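Local coordinates for protein vaginolysin (Gardnerella vaginalis, PDB 5IMY) that probably binds cholesterol in host membranes and acts as a pore-forming toxin of the cholesterol-dependent cytolysin family, at residues 383-388 and 426-431; 457-462 and 481-486. All coordinates share one frame; numbering follows the deposited sequence.

Contact 1 (383-388 and 426-431); sequences TLDHRG and HFNTTI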
ATOM      1  N   THR A 383     -16.375 -17.328 -18.583  1.00 56.80           N
ATOM      2  CA  THR A 383     -17.012 -17.669 -19.848  1.00 63.38           C
ATOM      3  C   THR A 383     -18.516 -17.798 -19.645  1.00 53.67           C
ATOM      4  O   THR A 383     -18.964 -18.489 -18.724  1.00 56.57           O
ATOM      5  CB  THR A 383     -16.431 -18.973 -20.410  1.00 63.60           C
ATOM      6  OG1 THR A 383     -15.096 -18.740 -20.879  1.00 59.35           O
ATOM      7  CG2 THR A 383     -17.284 -19.523 -21.560  1.00 62.34           C
ATOM      8  N   LEU A 384     -19.286 -17.135 -20.500  1.00 54.25           N
ATOM      9  CA  LEU A 384     -20.741 -17.204 -20.474  1.00 64.33           C
ATOM     10  C   LEU A 384     -21.230 -17.878 -21.748  1.00 58.10           C
ATOM     11  O   LEU A 384     -20.875 -17.455 -22.852  1.00 55.17           O
ATOM     12  CB  LEU A 384     -21.359 -15.808 -20.359  1.00 60.39           C
ATOM     13  CG  LEU A 384     -20.723 -14.820 -19.381  1.00 54.21           C
ATOM     14  CD1 LEU A 384     -21.278 -13.429 -19.638  1.00 57.32           C
ATOM     15  CD2 LEU A 384     -20.960 -15.233 -17.939  1.00 57.17           C
ATOM     16  N   ASP A 385     -22.042 -18.923 -21.594  1.00 58.34           N
ATOM     17  CA  ASP A 385     -22.636 -19.626 -22.728  1.00 62.30           C
ATOM     18  C   ASP A 385     -24.142 -19.690 -22.510  1.00 55.65           C
ATOM     19  O   ASP A 385     -24.611 -20.387 -21.605  1.00 50.10           O
ATOM     20  CB  ASP A 385     -22.044 -21.028 -22.887  1.00 63.31           C
ATOM     21  CG  ASP A 385     -22.342 -21.635 -24.245  1.00 70.53           C
ATOM     22  OD1 ASP A 385     -22.445 -20.871 -25.229  1.00 70.09           O
ATOM     23  OD2 ASP A 385     -22.472 -22.875 -24.329  1.00 72.18           O
ATOM     24  N   HIS A 386     -24.891 -18.968 -23.340  1.00 60.40           N
ATOM     25  CA  HIS A 386     -26.345 -18.869 -23.226  1.00 57.87           C
ATOM     26  C   HIS A 386     -26.978 -19.569 -24.425  1.00 61.39           C
ATOM     27  O   HIS A 386     -27.001 -19.023 -25.531  1.00 60.01           O
ATOM     28  CB  HIS A 386     -26.778 -17.408 -23.147  1.00 58.55           C
ATOM     29  CG  HIS A 386     -28.238 -17.195 -23.400  1.00 62.33           C
ATOM     30  ND1 HIS A 386     -29.212 -18.025 -22.885  1.00 66.37           N
ATOM     31  CD2 HIS A 386     -28.891 -16.247 -24.113  1.00 56.74           C
ATOM     32  CE1 HIS A 386     -30.400 -17.597 -23.271  1.00 61.02           C
ATOM     33  NE2 HIS A 386     -30.234 -16.519 -24.017  1.00 57.21           N
ATOM     34  N   ARG A 387     -27.490 -20.779 -24.200  1.00 62.71           N
ATOM     35  CA  ARG A 387     -28.178 -21.533 -25.243  1.00 71.77           C
ATOM     36  C   ARG A 387     -29.585 -21.900 -24.782  1.00 66.00           C
ATOM     37  O   ARG A 387     -29.934 -23.082 -24.698  1.00 68.42           O
ATOM     38  CB  ARG A 387     -27.380 -22.790 -25.618  1.00 77.34           C
ATOM     39  CG  ARG A 387     -26.296 -23.173 -24.615  1.00 75.51           C
ATOM     40  CD  ARG A 387     -25.789 -24.591 -24.850  1.00 84.78           C
ATOM     41  NE  ARG A 387     -24.476 -24.628 -25.489  1.00 86.69           N
ATOM     42  CZ  ARG A 387     -23.853 -25.748 -25.844  1.00 94.96           C
ATOM     43  NH1 ARG A 387     -24.423 -26.927 -25.629  1.00 99.21           N
ATOM     44  NH2 ARG A 387     -22.658 -25.692 -26.418  1.00 88.85           N
ATOM     45  N   GLY A 388     -30.396 -20.898 -24.486  1.00 64.27           N
ATOM     46  CA  GLY A 388     -31.730 -21.127 -23.952  1.00 66.62           C
ATOM     47  C   GLY A 388     -32.788 -20.412 -24.761  1.00 57.84           C
ATOM     48  O   GLY A 388     -32.577 -19.298 -25.239  1.00 57.63           O
ATOM     49  N   HIS A 426     -27.928 -17.994 -29.274  1.00 73.28           N
ATOM     50  CA  HIS A 426     -26.679 -18.482 -28.701  1.00 74.25           C
ATOM     51  C   HIS A 426     -25.732 -17.298 -28.556  1.00 70.04           C
ATOM     52  O   HIS A 426     -25.321 -16.696 -29.553  1.00 66.71           O
ATOM     53  CB  HIS A 426     -26.056 -19.578 -29.561  1.00 75.14           C
ATOM     54  CG  HIS A 426     -24.937 -20.305 -28.881  1.00 77.83           C
ATOM     55  ND1 HIS A 426     -23.637 -19.849 -28.896  1.00 77.46           N
ATOM     56  CD2 HIS A 426     -24.927 -21.446 -28.153  1.00 78.67           C
ATOM     57  CE1 HIS A 426     -22.872 -20.683 -28.214  1.00 71.25           C
ATOM     58  NE2 HIS A 426     -23.631 -21.661 -27.752  1.00 73.26           N
ATOM     59  N   PHE A 427     -25.406 -16.961 -27.313  1.00 64.15           N
ATOM     60  CA  PHE A 427     -24.473 -15.893 -26.993  1.00 65.44           C
ATOM     61  C   PHE A 427     -23.315 -16.487 -26.208  1.00 66.17           C
ATOM     62  O   PHE A 427     -23.529 -17.143 -25.184  1.00 62.59           O
ATOM     63  CB  PHE A 427     -25.164 -14.786 -26.187  1.00 61.71           C
ATOM     64  CG  PHE A 427     -24.220 -13.761 -25.626  1.00 65.84           C
ATOM     65  CD1 PHE A 427     -23.856 -12.649 -26.368  1.00 65.05           C
ATOM     66  CD2 PHE A 427     -23.707 -13.902 -24.346  1.00 58.51           C
ATOM     67  CE1 PHE A 427     -22.993 -11.703 -25.849  1.00 64.05           C
ATOM     68  CE2 PHE A 427     -22.843 -12.961 -23.822  1.00 65.65           C
ATOM     69  CZ  PHE A 427     -22.486 -11.860 -24.574  1.00 68.20           C
ATOM     70  N   ASN A 428     -22.096 -16.270 -26.696  1.00 64.80           N
ATOM     71  CA  ASN A 428     -20.900 -16.806 -26.063  1.00 64.10           C
ATOM     72  C   ASN A 428     -19.849 -15.711 -25.961  1.00 65.81           C
ATOM     73  O   ASN A 428     -19.689 -14.904 -26.882  1.00 57.71           O
ATOM     74  CB  ASN A 428     -20.339 -18.000 -26.844  1.00 62.42           C
ATOM     75  CG  ASN A 428     -19.326 -18.795 -26.046  1.00 61.07           C
ATOM     76  OD1 ASN A 428     -18.120 -18.579 -26.160  1.00 64.27           O
ATOM     77  ND2 ASN A 428     -19.815 -19.722 -25.229  1.00 62.01           N
ATOM     78  N   THR A 429     -19.138 -15.686 -24.837  1.00 70.51           N
ATOM     79  CA  THR A 429     -18.080 -14.708 -24.628  1.00 76.37           C
ATOM     80  C   THR A 429     -17.295 -15.095 -23.386  1.00 66.29           C
ATOM     81  O   THR A 429     -17.823 -15.752 -22.483  1.00 57.11           O
ATOM     82  CB  THR A 429     -18.639 -13.286 -24.475  1.00 73.56           C
ATOM     83  OG1 THR A 429     -17.556 -12.349 -24.409  1.00 71.88           O
ATOM     84  CG2 THR A 429     -19.485 -13.163 -23.209  1.00 65.65           C
ATOM     85  N   THR A 430     -16.034 -14.674 -23.352  1.00 68.42           N
ATOM     86  CA  THR A 430     -15.174 -14.856 -22.195  1.00 73.92           C
ATOM     87  C   THR A 430     -14.686 -13.493 -21.722  1.00 68.21           C
ATOM     88  O   THR A 430     -14.393 -12.612 -22.537  1.00 60.65           O
ATOM     89  CB  THR A 430     -13.977 -15.760 -22.518  1.00 76.75           C
ATOM     90  OG1 THR A 430     -12.972 -15.009 -23.207  1.00 85.52           O
ATOM     91  CG2 THR A 430     -14.408 -16.936 -23.387  1.00 67.41           C
ATOM     92  N   ILE A 431     -14.609 -13.321 -20.406  1.00 63.33           N
ATOM     93  CA  ILE A 431     -14.215 -12.059 -19.792  1.00 64.29           C
ATOM     94  C   ILE A 431     -12.903 -12.269 -19.052  1.00 59.37           C
ATOM     95  O   ILE A 431     -12.712 -13.297 -18.395  1.00 55.95           O
ATOM     96  CB  ILE A 431     -15.304 -11.534 -18.831  1.00 65.02           C
ATOM     97  CG1 ILE A 431     -16.632 -11.353 -19.573  1.00 70.01           C
ATOM     98  CG2 ILE A 431     -14.874 -10.211 -18.205  1.00 66.18           C
ATOM     99  CD1 ILE A 431     -17.842 -11.343 -18.661  1.00 65.37           C
TER
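D385 and N428 face each other as a non-hydrogen-bonded pair in an antiparallel beta ladder, part of the C-terminal beta-sandwich domain of this cytolysin. Segments 383-388 and 426-431 run antiparallel (173°), with their axes 4.7 Å apart at closest approach. Alternate pairs, L384 with T429 and H386 with F427, carry two backbone hydrogen bonds each; the straightest is L384 N to T429 O at 2.8 Å.

T383, D385, R387, H426, N428 and T430 share one face of the sheet. In both N428 and D385, CG is anti to the backbone N, which brings amide and carboxylate together across the strands with their planes 76° apart. ND2 of N428 donates to OD1 of D385 at 2.9 Å; the oxygen lies close to the amide plane, whereas the donor reaches it from above the carboxylate plane. The imidazole of H426 is turned 69° from the same carboxylate; its NE2 lies 2.9 Å from D385 OD1, at an angle too poor for a hydrogen bond. OD2 of D385 forms a salt bridge with NE of R387; the hydrogen bond within it is weak.

On the other face, CD1 of L384 meets the ring of F427 at its edge and touches CG2 of T429. The imidazole of H386 lies here too, bonded through ND1 to N474 of the adjoining strand. Beyond T429, L384 CD1 also reaches I431 CD1, 4.1 Å away.

Contact 2 (457-462 and 481-486); sequences TVYDRS and PRVAET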
ATOM      1  N   THR A 457     -35.167 -14.937 -12.170  1.00 59.95           N
ATOM      2  CA  THR A 457     -33.758 -15.070 -11.821  1.00 56.31           C
ATOM      3  C   THR A 457     -33.294 -16.509 -12.009  1.00 53.91           C
ATOM      4  O   THR A 457     -33.801 -17.426 -11.355  1.00 56.16           O
ATOM      5  CB  THR A 457     -33.516 -14.621 -10.381  1.00 57.66           C
ATOM      6  OG1 THR A 457     -33.871 -13.241 -10.242  1.00 55.71           O
ATOM      7  CG2 THR A 457     -32.046 -14.803  -9.999  1.00 52.86           C
ATOM      8  N   VAL A 458     -32.326 -16.697 -12.900  1.00 56.36           N
ATOM      9  CA  VAL A 458     -31.539 -17.920 -12.989  1.00 54.73           C
ATOM     10  C   VAL A 458     -30.160 -17.605 -12.429  1.00 60.49           C
ATOM     11  O   VAL A 458     -29.582 -16.562 -12.754  1.00 65.56           O
ATOM     12  CB  VAL A 458     -31.438 -18.429 -14.439  1.00 54.59           C
ATOM     13  CG1 VAL A 458     -30.929 -19.867 -14.469  1.00 49.52           C
ATOM     14  CG2 VAL A 458     -32.780 -18.311 -15.157  1.00 57.74           C
ATOM     15  N   TYR A 459     -29.649 -18.478 -11.565  1.00 52.34           N
ATOM     16  CA  TYR A 459     -28.275 -18.359 -11.087  1.00 62.16           C
ATOM     17  C   TYR A 459     -27.961 -16.978 -10.518  1.00 50.99           C
ATOM     18  O   TYR A 459     -27.686 -16.039 -11.269  1.00 52.19           O
ATOM     19  CB  TYR A 459     -27.304 -18.673 -12.229  1.00 54.68           C
ATOM     20  CG  TYR A 459     -25.851 -18.651 -11.820  1.00 54.82           C
ATOM     21  CD1 TYR A 459     -25.202 -19.816 -11.439  1.00 53.51           C
ATOM     22  CD2 TYR A 459     -25.128 -17.465 -11.816  1.00 57.30           C
ATOM     23  CE1 TYR A 459     -23.875 -19.802 -11.065  1.00 57.57           C
ATOM     24  CE2 TYR A 459     -23.803 -17.440 -11.441  1.00 56.22           C
ATOM     25  CZ  TYR A 459     -23.181 -18.609 -11.067  1.00 63.00           C
ATOM     26  OH  TYR A 459     -21.858 -18.580 -10.697  1.00 55.17           O
ATOM     27  N   ASP A 460     -27.979 -16.848  -9.192  1.00 51.68           N
ATOM     28  CA  ASP A 460     -27.558 -15.625  -8.512  1.00 51.24           C
ATOM     29  C   ASP A 460     -26.522 -16.010  -7.465  1.00 50.21           C
ATOM     30  O   ASP A 460     -26.855 -16.668  -6.474  1.00 49.21           O
ATOM     31  CB  ASP A 460     -28.745 -14.907  -7.869  1.00 50.80           C
ATOM     32  CG  ASP A 460     -28.381 -13.530  -7.343  1.00 55.66           C
ATOM     33  OD1 ASP A 460     -27.177 -13.203  -7.305  1.00 60.52           O
ATOM     34  OD2 ASP A 460     -29.301 -12.777  -6.962  1.00 58.91           O
ATOM     35  N   ARG A 461     -25.272 -15.603  -7.679  1.00 53.77           N
ATOM     36  CA  ARG A 461     -24.181 -15.964  -6.785  1.00 55.55           C
ATOM     37  C   ARG A 461     -23.266 -14.768  -6.569  1.00 50.63           C
ATOM     38  O   ARG A 461     -23.068 -13.943  -7.465  1.00 49.14           O
ATOM     39  CB  ARG A 461     -23.381 -17.153  -7.333  1.00 56.23           C
ATOM     40  CG  ARG A 461     -23.649 -18.447  -6.580  1.00 50.44           C
ATOM     41  CD  ARG A 461     -23.376 -19.681  -7.423  1.00 61.19           C
ATOM     42  NE  ARG A 461     -21.998 -20.148  -7.309  1.00 70.18           N
ATOM     43  CZ  ARG A 461     -21.521 -20.826  -6.269  1.00 67.90           C
ATOM     44  NH1 ARG A 461     -22.307 -21.109  -5.237  1.00 71.12           N
ATOM     45  NH2 ARG A 461     -20.254 -21.216  -6.256  1.00 65.82           N
ATOM     46  N   SER A 462     -22.704 -14.694  -5.363  1.00 58.38           N
ATOM     47  CA  SER A 462     -21.878 -13.571  -4.947  1.00 51.50           C
ATOM     48  C   SER A 462     -20.683 -14.092  -4.162  1.00 58.44           C
ATOM     49  O   SER A 462     -20.586 -15.283  -3.852  1.00 53.18           O
ATOM     50  CB  SER A 462     -22.675 -12.580  -4.092  1.00 56.98           C
ATOM     51  OG  SER A 462     -23.143 -13.202  -2.908  1.00 51.35           O
ATOM     52  N   PRO A 481     -35.955 -23.279 -17.105  1.00 51.13           N
ATOM     53  CA  PRO A 481     -34.569 -22.977 -17.457  1.00 53.08           C
ATOM     54  C   PRO A 481     -33.600 -23.836 -16.660  1.00 48.75           C
ATOM     55  O   PRO A 481     -33.910 -24.335 -15.577  1.00 50.99           O
ATOM     56  CB  PRO A 481     -34.430 -21.495 -17.089  1.00 51.57           C
ATOM     57  CG  PRO A 481     -35.460 -21.267 -16.000  1.00 47.26           C
ATOM     58  CD  PRO A 481     -36.412 -22.446 -15.980  1.00 48.97           C
ATOM     59  N   ARG A 482     -32.408 -24.010 -17.224  1.00 53.61           N
ATOM     60  CA  ARG A 482     -31.373 -24.804 -16.583  1.00 60.46           C
ATOM     61  C   ARG A 482     -30.031 -24.105 -16.739  1.00 55.05           C
ATOM     62  O   ARG A 482     -29.805 -23.361 -17.696  1.00 53.47           O
ATOM     63  CB  ARG A 482     -31.326 -26.228 -17.157  1.00 59.66           C
ATOM     64  CG  ARG A 482     -32.584 -27.033 -16.840  1.00 62.04           C
ATOM     65  CD  ARG A 482     -32.353 -28.537 -16.877  1.00 67.21           C
ATOM     66  NE  ARG A 482     -32.425 -29.080 -18.231  1.00 84.82           N
ATOM     67  CZ  ARG A 482     -33.558 -29.357 -18.871  1.00 86.30           C
ATOM     68  NH1 ARG A 482     -34.732 -29.137 -18.292  1.00 82.18           N
ATOM     69  NH2 ARG A 482     -33.518 -29.853 -20.101  1.00 76.72           N
ATOM     70  N   VAL A 483     -29.143 -24.349 -15.771  1.00 59.66           N
ATOM     71  CA  VAL A 483     -27.864 -23.656 -15.679  1.00 60.44           C
ATOM     72  C   VAL A 483     -26.871 -24.585 -14.994  1.00 60.54           C
ATOM     73  O   VAL A 483     -27.252 -25.493 -14.255  1.00 59.96           O
ATOM     74  CB  VAL A 483     -28.002 -22.317 -14.909  1.00 59.33           C
ATOM     75  CG1 VAL A 483     -28.422 -22.568 -13.464  1.00 57.11           C
ATOM     76  CG2 VAL A 483     -26.715 -21.505 -14.977  1.00 54.92           C
ATOM     77  N   ALA A 484     -25.581 -24.354 -15.245  1.00 65.14           N
ATOM     78  CA  ALA A 484     -24.542 -25.209 -14.688  1.00 66.87           C
ATOM     79  C   ALA A 484     -23.249 -24.422 -14.520  1.00 65.38           C
ATOM     80  O   ALA A 484     -23.002 -23.441 -15.228  1.00 57.55           O
ATOM     81  CB  ALA A 484     -24.307 -26.437 -15.575  1.00 59.66           C
ATOM     82  N   GLU A 485     -22.420 -24.878 -13.577  1.00 63.93           N
ATOM     83  CA  GLU A 485     -21.156 -24.240 -13.232  1.00 69.10           C
ATOM     84  C   GLU A 485     -20.069 -25.305 -13.141  1.00 71.02           C
ATOM     85  O   GLU A 485     -20.332 -26.426 -12.697  1.00 70.78           O
ATOM     86  CB  GLU A 485     -21.273 -23.487 -11.901  1.00 64.59           C
ATOM     87  CG  GLU A 485     -20.596 -22.131 -11.881  1.00 67.43           C
ATOM     88  CD  GLU A 485     -20.564 -21.526 -10.492  1.00 71.90           C
ATOM     89  OE1 GLU A 485     -20.847 -22.253  -9.518  1.00 69.79           O
ATOM     90  OE2 GLU A 485     -20.265 -20.319 -10.375  1.00 76.07           O
ATOM     91  N   THR A 486     -18.846 -24.952 -13.545  1.00 69.40           N
ATOM     92  CA  THR A 486     -17.795 -25.943 -13.775  1.00 74.11           C
ATOM     93  C   THR A 486     -16.566 -25.785 -12.892  1.00 87.49           C
ATOM     94  O   THR A 486     -16.034 -26.791 -12.419  1.00101.67           O
ATOM     95  CB  THR A 486     -17.338 -25.892 -15.239  1.00 73.07           C
ATOM     96  OG1 THR A 486     -16.638 -24.665 -15.476  1.00 75.53           O
ATOM     97  CG2 THR A 486     -18.527 -25.990 -16.183  1.00 72.29           C
TER
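V458 and V483 form the apolar centre, lying alongside one another with their side chains pointing opposite ways and CG1 of V458 3.8 Å from CG1 of V483. The other methyl of V458, CG2, reaches the ring of P481 at CB, 4.1 Å away. One residue on, CB of Y459 rests 4.0 Å from CG2 of V483, continuing the apolar line between two segments whose touching parts, 458-461 and 481-485, run 28° apart.

The phenol extends along this layer because CG of Y459 stands anti to the backbone N (chi1 -177°). OH of Y459 donates to OE2 of E485; the modelled 2.4 Å is very short and its exact length is doubtful. The E485 carboxylate meets the ring at its edge, the two planes turned 78° from each other. Coming from the opposite direction, R461 forms a salt bridge through NE with OE1 of E485 at 3.3 Å. Tyrosine and arginine thus engage different oxygens of one carboxylate, at a surface edge.

This is face-to-face packing within the beta sandwich: strand 460-464 ends the four-stranded sheet next to 440-443, while 480-485 pairs with 469-475 in the opposing sheet.

In the fold
Contacts 1 and 2 are two kinds of association in the same beta sandwich: pairing within a sheet for 383-388 with 426-431, and packing between sheets for 457-462 with 481-486. Their centres lie about 13 Å apart and their nearest atoms about 7 Å, so they do not touch. Strand 469-475 bridges the gap, running parallel to 363-389 on one side and antiparallel to 480-485 on the other. I472 makes the link directly: its backbone bonds to T383 and D385, and the side chains of Y459 and V483 touch this residue. Both contacts lie far from the chain's centre, about 50 and 47 Å from it, towards one end of the elongated molecule.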